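PDB 4EVW: nucleoside-diphosphate-sugar pyrophosphorylase from Vibrio cholerae, which probably transfers a nucleotidyl group from a nucleoside triphosphate to a sugar phosphate, making a nucleoside-diphosphate sugar and releasing pyrophosphate. Local coordinates for residues A[124-138]-A[217-231]. The protein carries 1 engineered substitution. Numbering follows the deposited sequence.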
loop_
_atom_site.group_PDB
_atom_site.type_symbol
_atom_site.label_atom_id
_atom_site.label_comp_id
_atom_site.label_asym_id
_atom_site.label_seq_id
_atom_site.Cartn_x
_atom_site.Cartn_y
_atom_site.Cartn_z
ATOM N N PRO A 124 0.730 1.861 -15.218
ATOM C CA PRO A 124 1.103 1.086 -16.405
ATOM C C PRO A 124 -0.130 0.775 -17.252
ATOM O O PRO A 124 -1.258 0.832 -16.768
ATOM C CB PRO A 124 1.744 -0.163 -15.810
ATOM C CG PRO A 124 0.937 -0.380 -14.570
ATOM C CD PRO A 124 0.754 1.022 -14.006
ATOM N N ASP A 125 0.090 0.458 -18.521
ATOM C CA ASP A 125 -1.011 0.157 -19.423
ATOM C C ASP A 125 -1.881 -1.004 -18.925
ATOM O O ASP A 125 -3.096 -1.004 -19.122
ATOM C CB ASP A 125 -0.458 -0.163 -20.817
ATOM C CG ASP A 125 -1.548 -0.312 -21.859
ATOM O OD1 ASP A 125 -2.249 0.687 -22.133
ATOM O OD2 ASP A 125 -1.703 -1.426 -22.404
ATOM N N ILE A 126 -1.269 -1.981 -18.262
ATOM C CA ILE A 126 -2.027 -3.136 -17.786
ATOM C C ILE A 126 -3.147 -2.737 -16.821
ATOM O O ILE A 126 -4.126 -3.469 -16.669
ATOM C CB ILE A 126 -1.088 -4.203 -17.123
ATOM C CG1 ILE A 126 -1.860 -5.508 -16.890
ATOM C CG2 ILE A 126 -0.514 -3.678 -15.808
ATOM C CD1 ILE A 126 -2.489 -6.093 -18.154
ATOM N N SER A 127 -3.028 -1.567 -16.197
ATOM C CA SER A 127 -4.059 -1.122 -15.256
ATOM C C SER A 127 -5.374 -0.812 -15.969
ATOM O O SER A 127 -6.427 -0.731 -15.336
ATOM C CB SER A 127 -3.587 0.107 -14.462
ATOM O OG SER A 127 -3.503 1.271 -15.269
ATOM N N GLN A 128 -5.313 -0.650 -17.289
ATOM C CA GLN A 128 -6.512 -0.368 -18.077
ATOM C C GLN A 128 -7.054 -1.641 -18.723
ATOM O O GLN A 128 -8.087 -1.607 -19.390
ATOM C CB GLN A 128 -6.204 0.650 -19.185
ATOM C CG GLN A 128 -5.813 2.039 -18.704
ATOM C CD GLN A 128 -5.287 2.915 -19.835
ATOM O OE1 GLN A 128 -4.220 3.520 -19.719
ATOM N NE2 GLN A 128 -6.036 2.987 -20.932
ATOM N N HIS A 129 -6.365 -2.760 -18.523
ATOM C CA HIS A 129 -6.776 -4.025 -19.131
ATOM C C HIS A 129 -6.748 -5.196 -18.154
ATOM O O HIS A 129 -6.428 -6.324 -18.533
ATOM C CB HIS A 129 -5.859 -4.331 -20.316
ATOM C CG HIS A 129 -5.839 -3.252 -21.352
ATOM N ND1 HIS A 129 -6.879 -3.049 -22.236
ATOM C CD2 HIS A 129 -4.925 -2.293 -21.620
ATOM C CE1 HIS A 129 -6.605 -2.010 -23.003
ATOM N NE2 HIS A 129 -5.425 -1.532 -22.650
ATOM N N SER A 130 -7.085 -4.927 -16.899
ATOM C CA SER A 130 -7.081 -5.962 -15.871
ATOM C C SER A 130 -8.025 -5.575 -14.747
ATOM O O SER A 130 -8.446 -4.423 -14.651
ATOM C CB SER A 130 -5.666 -6.144 -15.311
ATOM O OG SER A 130 -5.191 -4.948 -14.714
ATOM N N ASP A 131 -8.366 -6.538 -13.897
ATOM C CA ASP A 131 -9.248 -6.253 -12.775
ATOM C C ASP A 131 -8.412 -5.760 -11.600
ATOM O O ASP A 131 -8.942 -5.229 -10.619
ATOM C CB ASP A 131 -10.037 -7.506 -12.384
ATOM C CG ASP A 131 -11.075 -7.884 -13.431
ATOM O OD1 ASP A 131 -11.877 -7.002 -13.807
ATOM O OD2 ASP A 131 -11.094 -9.052 -13.874
ATOM N N GLY A 132 -7.099 -5.937 -11.713
ATOM C CA GLY A 132 -6.196 -5.498 -10.663
ATOM C C GLY A 132 -4.781 -5.940 -10.981
ATOM O O GLY A 132 -4.572 -6.829 -11.802
ATOM N N TYR A 133 -3.795 -5.315 -10.358
ATOM C CA TYR A 133 -2.426 -5.726 -10.608
ATOM C C TYR A 133 -1.529 -5.402 -9.436
ATOM O O TYR A 133 -1.802 -4.487 -8.655
ATOM C CB TYR A 133 -1.873 -5.078 -11.891
ATOM C CG TYR A 133 -1.303 -3.689 -11.708
ATOM C CD1 TYR A 133 -2.115 -2.555 -11.788
ATOM C CD2 TYR A 133 0.051 -3.514 -11.434
ATOM C CE1 TYR A 133 -1.577 -1.275 -11.606
ATOM C CE2 TYR A 133 0.593 -2.253 -11.249
ATOM C CZ TYR A 133 -0.221 -1.139 -11.334
ATOM O OH TYR A 133 0.335 0.106 -11.154
ATOM N N LEU A 134 -0.462 -6.180 -9.314
ATOM C CA LEU A 134 0.515 -6.003 -8.254
ATOM C C LEU A 134 1.796 -5.544 -8.908
ATOM O O LEU A 134 2.257 -6.154 -9.871
ATOM C CB LEU A 134 0.798 -7.329 -7.533
ATOM C CG LEU A 134 -0.332 -8.001 -6.756
ATOM C CD1 LEU A 134 -1.105 -8.956 -7.663
ATOM C CD2 LEU A 134 0.274 -8.759 -5.574
ATOM N N GLU A 135 2.367 -4.465 -8.397
ATOM C CA GLU A 135 3.626 -3.977 -8.933
ATOM C C GLU A 135 4.691 -4.843 -8.278
ATOM O O GLU A 135 4.662 -5.058 -7.062
ATOM C CB GLU A 135 3.821 -2.521 -8.551
ATOM C CG GLU A 135 5.051 -1.881 -9.145
ATOM C CD GLU A 135 5.177 -0.444 -8.708
ATOM O OE1 GLU A 135 5.494 -0.214 -7.522
ATOM O OE2 GLU A 135 4.935 0.453 -9.545
ATOM N N VAL A 136 5.625 -5.352 -9.071
ATOM C CA VAL A 136 6.661 -6.220 -8.529
ATOM C C VAL A 136 8.061 -5.879 -9.027
ATOM O O VAL A 136 8.226 -5.162 -10.014
ATOM C CB VAL A 136 6.375 -7.710 -8.883
ATOM C CG1 VAL A 136 5.067 -8.164 -8.242
ATOM C CG2 VAL A 136 6.307 -7.890 -10.407
ATOM N N PHE A 137 9.069 -6.380 -8.317
ATOM C CA PHE A 137 10.455 -6.193 -8.718
ATOM C C PHE A 137 11.164 -7.522 -8.479
ATOM O O PHE A 137 10.659 -8.392 -7.764
ATOM C CB PHE A 137 11.144 -5.061 -7.931
ATOM C CG PHE A 137 11.440 -5.398 -6.500
ATOM C CD1 PHE A 137 10.426 -5.411 -5.549
ATOM C CD2 PHE A 137 12.737 -5.699 -6.101
ATOM C CE1 PHE A 137 10.698 -5.717 -4.224
ATOM C CE2 PHE A 137 13.021 -6.008 -4.775
ATOM C CZ PHE A 137 11.999 -6.017 -3.835
ATOM N N GLN A 138 12.327 -7.681 -9.097
ATOM C CA GLN A 138 13.102 -8.908 -8.964
ATOM C C GLN A 138 13.851 -8.781 -7.641
ATOM O O GLN A 138 14.910 -8.162 -7.580
ATOM C CB GLN A 138 14.085 -9.007 -10.133
ATOM C CG GLN A 138 14.482 -10.423 -10.500
ATOM C CD GLN A 138 13.428 -11.129 -11.334
ATOM O OE1 GLN A 138 13.214 -10.796 -12.501
ATOM N NE2 GLN A 138 12.758 -12.108 -10.734
ATOM N N LEU A 217 -11.255 -13.385 -11.579
ATOM C CA LEU A 217 -10.916 -12.038 -12.010
ATOM C C LEU A 217 -9.547 -12.069 -12.667
ATOM O O LEU A 217 -8.727 -12.946 -12.388
ATOM C CB LEU A 217 -10.934 -11.053 -10.839
ATOM C CG LEU A 217 -12.296 -10.877 -10.157
ATOM C CD1 LEU A 217 -12.282 -9.574 -9.359
ATOM C CD2 LEU A 217 -13.409 -10.840 -11.192
ATOM N N ASN A 218 -9.319 -11.100 -13.541
ATOM C CA ASN A 218 -8.091 -10.996 -14.313
ATOM C C ASN A 218 -7.017 -10.187 -13.588
ATOM O O ASN A 218 -6.940 -8.971 -13.731
ATOM C CB ASN A 218 -8.443 -10.364 -15.663
ATOM C CG ASN A 218 -7.310 -10.428 -16.656
ATOM O OD1 ASN A 218 -6.417 -11.265 -16.543
ATOM N ND2 ASN A 218 -7.354 -9.554 -17.654
ATOM N N ILE A 219 -6.175 -10.876 -12.823
ATOM C CA ILE A 219 -5.127 -10.217 -12.051
ATOM C C ILE A 219 -3.749 -10.343 -12.697
ATOM O O ILE A 219 -3.326 -11.433 -13.082
ATOM C CB ILE A 219 -5.069 -10.799 -10.616
ATOM C CG1 ILE A 219 -6.453 -10.697 -9.955
ATOM C CG2 ILE A 219 -4.005 -10.072 -9.800
ATOM C CD1 ILE A 219 -7.018 -9.272 -9.870
ATOM N N HIS A 220 -3.046 -9.221 -12.809
ATOM C CA HIS A 220 -1.722 -9.220 -13.423
ATOM C C HIS A 220 -0.651 -8.634 -12.529
ATOM O O HIS A 220 -0.920 -8.181 -11.419
ATOM C CB HIS A 220 -1.752 -8.409 -14.721
ATOM C CG HIS A 220 -2.498 -9.075 -15.831
ATOM N ND1 HIS A 220 -1.877 -9.533 -16.972
ATOM C CD2 HIS A 220 -3.810 -9.382 -15.969
ATOM C CE1 HIS A 220 -2.771 -10.095 -17.765
ATOM N NE2 HIS A 220 -3.952 -10.016 -17.179
ATOM N N TYR A 221 0.584 -8.672 -13.011
ATOM C CA TYR A 221 1.673 -8.056 -12.281
ATOM C C TYR A 221 2.289 -7.074 -13.241
ATOM O O TYR A 221 2.053 -7.136 -14.453
ATOM C CB TYR A 221 2.728 -9.077 -11.812
ATOM C CG TYR A 221 3.572 -9.740 -12.894
ATOM C CD1 TYR A 221 4.659 -9.084 -13.477
ATOM C CD2 TYR A 221 3.302 -11.046 -13.300
ATOM C CE1 TYR A 221 5.464 -9.724 -14.432
ATOM C CE2 TYR A 221 4.098 -11.694 -14.251
ATOM C CZ TYR A 221 5.173 -11.027 -14.812
ATOM O OH TYR A 221 5.958 -11.673 -15.740
ATOM N N HIS A 222 3.037 -6.131 -12.692
ATOM C CA HIS A 222 3.744 -5.164 -13.506
ATOM C C HIS A 222 5.138 -5.096 -12.922
ATOM O O HIS A 222 5.329 -4.675 -11.780
ATOM C CB HIS A 222 3.115 -3.781 -13.466
ATOM C CG HIS A 222 3.862 -2.784 -14.295
ATOM N ND1 HIS A 222 4.490 -1.685 -13.755
ATOM C CD2 HIS A 222 4.147 -2.770 -15.620
ATOM C CE1 HIS A 222 5.135 -1.035 -14.710
ATOM N NE2 HIS A 222 4.943 -1.674 -15.848
ATOM N N LEU A 223 6.111 -5.524 -13.714
ATOM C CA LEU A 223 7.500 -5.560 -13.283
ATOM C C LEU A 223 8.242 -4.241 -13.448
ATOM O O LEU A 223 8.246 -3.657 -14.531
ATOM C CB LEU A 223 8.239 -6.645 -14.069
ATOM C CG LEU A 223 9.734 -6.799 -13.783
ATOM C CD1 LEU A 223 9.932 -7.309 -12.363
ATOM C CD2 LEU A 223 10.349 -7.765 -14.786
ATOM N N ILE A 224 8.860 -3.762 -12.373
ATOM C CA ILE A 224 9.644 -2.535 -12.463
ATOM C C ILE A 224 11.076 -2.886 -12.094
ATOM O O ILE A 224 11.338 -3.962 -11.545
ATOM C CB ILE A 224 9.138 -1.403 -11.522
ATOM C CG1 ILE A 224 9.327 -1.792 -10.055
ATOM C CG2 ILE A 224 7.679 -1.086 -11.827
ATOM C CD1 ILE A 224 9.078 -0.639 -9.093
ATOM N N ALA A 225 11.998 -1.985 -12.412
ATOM C CA ALA A 225 13.412 -2.198 -12.124
ATOM C C ALA A 225 13.723 -1.837 -10.671
ATOM O O ALA A 225 13.080 -0.968 -10.086
ATOM C CB ALA A 225 14.261 -1.358 -13.072
ATOM N N ARG A 226 14.719 -2.500 -10.093
ATOM C CA ARG A 226 15.089 -2.253 -8.706
ATOM C C ARG A 226 15.421 -0.795 -8.402
ATOM O O ARG A 226 15.151 -0.311 -7.302
ATOM C CB ARG A 226 16.279 -3.134 -8.314
ATOM C CG ARG A 226 16.667 -3.013 -6.844
ATOM C CD ARG A 226 15.527 -3.467 -5.939
ATOM N NE ARG A 226 15.890 -3.454 -4.523
ATOM C CZ ARG A 226 15.830 -2.385 -3.738
ATOM N NH1 ARG A 226 15.415 -1.218 -4.219
ATOM N NH2 ARG A 226 16.183 -2.485 -2.462
ATOM N N HIS A 227 15.996 -0.087 -9.372
ATOM C CA HIS A 227 16.357 1.310 -9.155
ATOM C C HIS A 227 15.156 2.250 -9.152
ATOM O O HIS A 227 15.293 3.437 -8.851
ATOM C CB HIS A 227 17.360 1.782 -10.215
ATOM C CG HIS A 227 16.773 1.936 -11.585
ATOM N ND1 HIS A 227 16.660 0.888 -12.472
ATOM C CD2 HIS A 227 16.260 3.019 -12.215
ATOM C CE1 HIS A 227 16.102 1.319 -13.590
ATOM N NE2 HIS A 227 15.849 2.609 -13.458
ATOM N N GLU A 228 13.981 1.729 -9.487
ATOM C CA GLU A 228 12.779 2.560 -9.521
ATOM C C GLU A 228 12.021 2.547 -8.197
ATOM O O GLU A 228 11.013 3.237 -8.045
ATOM C CB GLU A 228 11.861 2.103 -10.659
ATOM C CG GLU A 228 12.468 2.334 -12.043
ATOM C CD GLU A 228 11.536 1.934 -13.172
ATOM O OE1 GLU A 228 11.268 0.723 -13.334
ATOM O OE2 GLU A 228 11.068 2.835 -13.899
ATOM N N VAL A 229 12.505 1.761 -7.242
ATOM C CA VAL A 229 11.864 1.683 -5.936
ATOM C C VAL A 229 12.897 1.821 -4.819
ATOM O O VAL A 229 13.988 1.251 -4.885
ATOM C CB VAL A 229 11.069 0.351 -5.771
ATOM C CG1 VAL A 229 12.003 -0.850 -5.858
ATOM C CG2 VAL A 229 10.319 0.353 -4.440
ATOM N N ILE A 230 12.563 2.622 -3.812
ATOM C CA ILE A 230 13.450 2.829 -2.670
ATOM C C ILE A 230 12.661 2.465 -1.425
ATOM O O ILE A 230 11.570 2.988 -1.203
ATOM C CB ILE A 230 13.904 4.298 -2.563
ATOM C CG1 ILE A 230 14.738 4.670 -3.791
ATOM C CG2 ILE A 230 14.711 4.506 -1.277
ATOM C CD1 ILE A 230 14.805 6.154 -4.059
ATOM N N PHE A 231 13.198 1.552 -0.629
ATOM C CA PHE A 231 12.525 1.139 0.593
ATOM C C PHE A 231 13.137 1.869 1.777
ATOM O O PHE A 231 14.357 1.980 1.890
ATOM C CB PHE A 231 12.652 -0.370 0.781
ATOM C CG PHE A 231 12.003 -1.168 -0.313
ATOM C CD1 PHE A 231 10.620 -1.200 -0.443
ATOM C CD2 PHE A 231 12.779 -1.879 -1.220
ATOM C CE1 PHE A 231 10.018 -1.932 -1.465
ATOM C CE2 PHE A 231 12.190 -2.611 -2.244
ATOM C CZ PHE A 231 10.807 -2.639 -2.367
HETATM O O HOH W 1 3.097 0.100 -11.404
HETATM O O HOH W 2 13.265 -5.836 -10.820
#
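P124 sets its CB over the centre of the H222 imidazole, 3.5 Å from the ring centroid and 6° off the normal, a CH-pi contact. Two residues along, I126 makes a second CH-pi contact, its CD1 over one face of the H220 ring but shifted toward the rim. On that ring's edge, N218 O lies in the plane. Both histidines project from strand 219-223, which pairs in parallel with strand 132-138 at the border of the mixed sheet of what is probably a Rossmann-like nucleotidyltransferase fold; P124 and I126, at the start of the 3-10 turn, thus cover the histidine-bearing face. The same face carries Y133 beside H222, the two pointing the same way, with H222 CB 3.7 Å from Y133 CD2. CG of H222 stands anti to the backbone N (chi1 179°), which carries the imidazole out against P124. A water ties Y133 OH and E135 OE2 together and reaches H222 ND1 at a longer 3.3 Å; E135 also has a salt bridge to R118 and a hydrogen bond to T172. H220 ND1 is hydrogen-bonded to T155 OG1. On the other face L134 CD1 meets I219 CG2, with Y209 of helix 208-214 against both side chains, and V136 CG2 packs on Y221. Beyond the paired strands F137 touches R226 CD and brings CE1 to the edge of the F231 ring, their planes at 48°, while W144 meets both phenylalanines. Backbone hydrogen bonds cross between the strands in parallel register, from H220 N to G132 O at one end to I224 N to V136 O at the other. Before the first of these D131 closes the pairing doubly: its N donates to N218 O, and its OD2, through the anti lone pair, takes N218 N at 2.7 Å.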